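Local coordinates for NolR (Sinorhizobium fredii, PDB 4OMZ), which probably binds DNA as an ArsR-family transcription regulator that controls nodulation and symbiosis genes in rhizobia, at residues Leu38-Ala44 against Thr80-Ser85. Numbering follows the deposited sequence.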
loop_
_atom_site.group_PDB
_atom_site.type_symbol
_atom_site.label_atom_id
_atom_site.label_comp_id
_atom_site.label_asym_id
_atom_site.label_seq_id
_atom_site.Cartn_x
_atom_site.Cartn_y
_atom_site.Cartn_z
ATOM N N LEU A 38 10.143 -9.773 -9.603
ATOM C CA LEU A 38 10.341 -11.001 -8.840
ATOM C C LEU A 38 9.137 -11.928 -8.920
ATOM O O LEU A 38 9.271 -13.140 -8.736
ATOM C CB LEU A 38 10.647 -10.672 -7.381
ATOM C CG LEU A 38 12.021 -10.053 -7.137
ATOM C CD1 LEU A 38 12.330 -9.991 -5.650
ATOM C CD2 LEU A 38 13.077 -10.863 -7.873
ATOM N N VAL A 39 7.958 -11.371 -9.173
ATOM C CA VAL A 39 6.795 -12.223 -9.369
ATOM C C VAL A 39 6.901 -12.917 -10.719
ATOM O O VAL A 39 6.510 -14.078 -10.851
ATOM C CB VAL A 39 5.464 -11.430 -9.290
ATOM C CG1 VAL A 39 4.372 -12.117 -10.093
ATOM C CG2 VAL A 39 5.030 -11.273 -7.846
ATOM N N LYS A 40 7.499 -12.261 -11.711
ATOM C CA LYS A 40 7.441 -12.910 -13.022
ATOM C C LYS A 40 8.733 -13.641 -13.394
ATOM O O LYS A 40 8.769 -14.345 -14.406
ATOM C CB LYS A 40 7.097 -11.909 -14.134
ATOM C CG LYS A 40 6.510 -10.600 -13.670
ATOM C CD LYS A 40 5.030 -10.735 -13.360
ATOM C CE LYS A 40 4.311 -9.397 -13.420
ATOM N NZ LYS A 40 4.052 -8.971 -14.827
ATOM N N GLU A 41 9.773 -13.518 -12.570
ATOM C CA GLU A 41 11.017 -14.247 -12.824
ATOM C C GLU A 41 11.986 -14.281 -11.629
ATOM O O GLU A 41 11.953 -13.399 -10.771
ATOM C CB GLU A 41 11.668 -13.610 -14.057
ATOM C CG GLU A 41 11.677 -12.088 -13.967
ATOM C CD GLU A 41 12.119 -11.378 -15.238
ATOM O OE1 GLU A 41 12.879 -11.962 -16.043
ATOM O OE2 GLU A 41 11.692 -10.214 -15.421
ATOM N N GLU A 42 12.849 -15.298 -11.588
ATOM C CA GLU A 42 14.000 -15.330 -10.677
ATOM C C GLU A 42 15.140 -14.434 -11.135
ATOM O O GLU A 42 15.451 -14.377 -12.323
ATOM C CB GLU A 42 14.570 -16.742 -10.523
ATOM C CG GLU A 42 13.773 -17.741 -9.732
ATOM C CD GLU A 42 14.606 -18.979 -9.417
ATOM O OE1 GLU A 42 15.046 -19.662 -10.370
ATOM O OE2 GLU A 42 14.828 -19.268 -8.218
ATOM N N MET A 43 15.775 -13.748 -10.192
ATOM C CA MET A 43 16.919 -12.905 -10.517
ATOM C C MET A 43 18.002 -12.894 -9.452
ATOM O O MET A 43 17.718 -12.860 -8.251
ATOM C CB MET A 43 16.486 -11.464 -10.777
ATOM C CG MET A 43 15.672 -11.281 -12.028
ATOM S SD MET A 43 15.478 -9.552 -12.447
ATOM C CE MET A 43 13.732 -9.543 -12.779
ATOM N N ALA A 44 19.251 -12.922 -9.910
ATOM C CA ALA A 44 20.366 -12.677 -9.023
ATOM C C ALA A 44 20.330 -11.185 -8.749
ATOM O O ALA A 44 19.810 -10.418 -9.556
ATOM C CB ALA A 44 21.675 -13.102 -9.643
ATOM N N THR A 80 25.753 -17.398 -5.080
ATOM C CA THR A 80 24.859 -16.486 -5.766
ATOM C C THR A 80 23.462 -16.680 -5.206
ATOM O O THR A 80 22.950 -17.799 -5.146
ATOM C CB THR A 80 24.853 -16.734 -7.291
ATOM O OG1 THR A 80 26.192 -16.659 -7.796
ATOM C CG2 THR A 80 23.984 -15.704 -8.008
ATOM N N ILE A 81 22.847 -15.579 -4.793
ATOM C CA ILE A 81 21.489 -15.636 -4.289
ATOM C C ILE A 81 20.508 -15.235 -5.380
ATOM O O ILE A 81 20.682 -14.213 -6.045
ATOM C CB ILE A 81 21.296 -14.723 -3.056
ATOM C CG1 ILE A 81 22.307 -15.069 -1.958
ATOM C CG2 ILE A 81 19.873 -14.837 -2.522
ATOM C CD1 ILE A 81 22.116 -16.445 -1.351
ATOM N N TYR A 82 19.486 -16.062 -5.563
ATOM C CA TYR A 82 18.416 -15.780 -6.505
ATOM C C TYR A 82 17.143 -15.495 -5.736
ATOM O O TYR A 82 16.693 -16.321 -4.935
ATOM C CB TYR A 82 18.202 -16.947 -7.473
ATOM C CG TYR A 82 19.343 -17.136 -8.446
ATOM C CD1 TYR A 82 19.422 -16.375 -9.606
ATOM C CD2 TYR A 82 20.334 -18.078 -8.213
ATOM C CE1 TYR A 82 20.460 -16.537 -10.502
ATOM C CE2 TYR A 82 21.378 -18.249 -9.102
ATOM C CZ TYR A 82 21.435 -17.476 -10.247
ATOM O OH TYR A 82 22.472 -17.638 -11.141
ATOM N N TYR A 83 16.572 -14.322 -5.991
ATOM C CA TYR A 83 15.356 -13.874 -5.326
ATOM C C TYR A 83 14.127 -14.128 -6.182
ATOM O O TYR A 83 14.190 -14.061 -7.409
ATOM C CB TYR A 83 15.449 -12.385 -4.996
ATOM C CG TYR A 83 16.303 -12.067 -3.792
ATOM C CD1 TYR A 83 17.689 -12.032 -3.885
ATOM C CD2 TYR A 83 15.721 -11.786 -2.564
ATOM C CE1 TYR A 83 18.470 -11.731 -2.783
ATOM C CE2 TYR A 83 16.494 -11.488 -1.459
ATOM C CZ TYR A 83 17.865 -11.460 -1.571
ATOM O OH TYR A 83 18.627 -11.162 -0.464
ATOM N N SER A 84 13.010 -14.429 -5.530
ATOM C CA SER A 84 11.734 -14.536 -6.228
ATOM C C SER A 84 10.629 -14.146 -5.271
ATOM O O SER A 84 10.883 -13.947 -4.088
ATOM C CB SER A 84 11.511 -15.953 -6.766
ATOM O OG SER A 84 11.643 -16.915 -5.736
ATOM N N SER A 85 9.409 -14.010 -5.771
ATOM C CA SER A 85 8.270 -13.843 -4.881
ATOM C C SER A 85 7.104 -14.706 -5.300
ATOM O O SER A 85 6.613 -14.609 -6.424
ATOM C CB SER A 85 7.820 -12.388 -4.821
ATOM O OG SER A 85 6.765 -12.252 -3.884
HETATM O O HOH W 1 6.234 -16.659 -9.058
#
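M43 and Y83 face each other as an antiparallel hydrogen-bonded pair. Y83 N donates to M43 O at 2.9 Å, nearly straight but tilted from the carbonyl plane. M43 N returns a bond of 3.2 Å to Y83 O, in the carbonyl plane. A CA-H...O contact from E42 also reaches Y83 O. Beside this pair, the Y82 ring lies obliquely against the M43-A44 peptide, its CD1 3.5 Å from A44 N. With chi1 at -69°, CG sits beside the backbone N, and the CD1-CE1 side of the ring turns to A44. Ring atom CE1 touches A44 CB at 3.7 Å, and T80 CG2 meets the same methyl at 3.8 Å. An alanine in place of Y82 would probably cost A44 CB its ring contact and leave the M43-A44 peptide less covered. L38 lies side by side with Y83, its CD1 4.0 Å from Y83 CB. Where the helix ends, S85 N donates to L38 O at 3.1 Å, from above the carbonyl plane. A water bridges V39 O and, weakly, S85 O.

Further out, E42 OE2 forms a salt bridge with R75, and S85 OG bonds to L71 O. L48 of helix 45-51 packs on both L38 and M43. Short strand 43-44 thus extends the 73-77/80-84 hairpin, the wing of the winged helix-turn-helix fold of ArsR-family regulators, and ties it to helix 29-40.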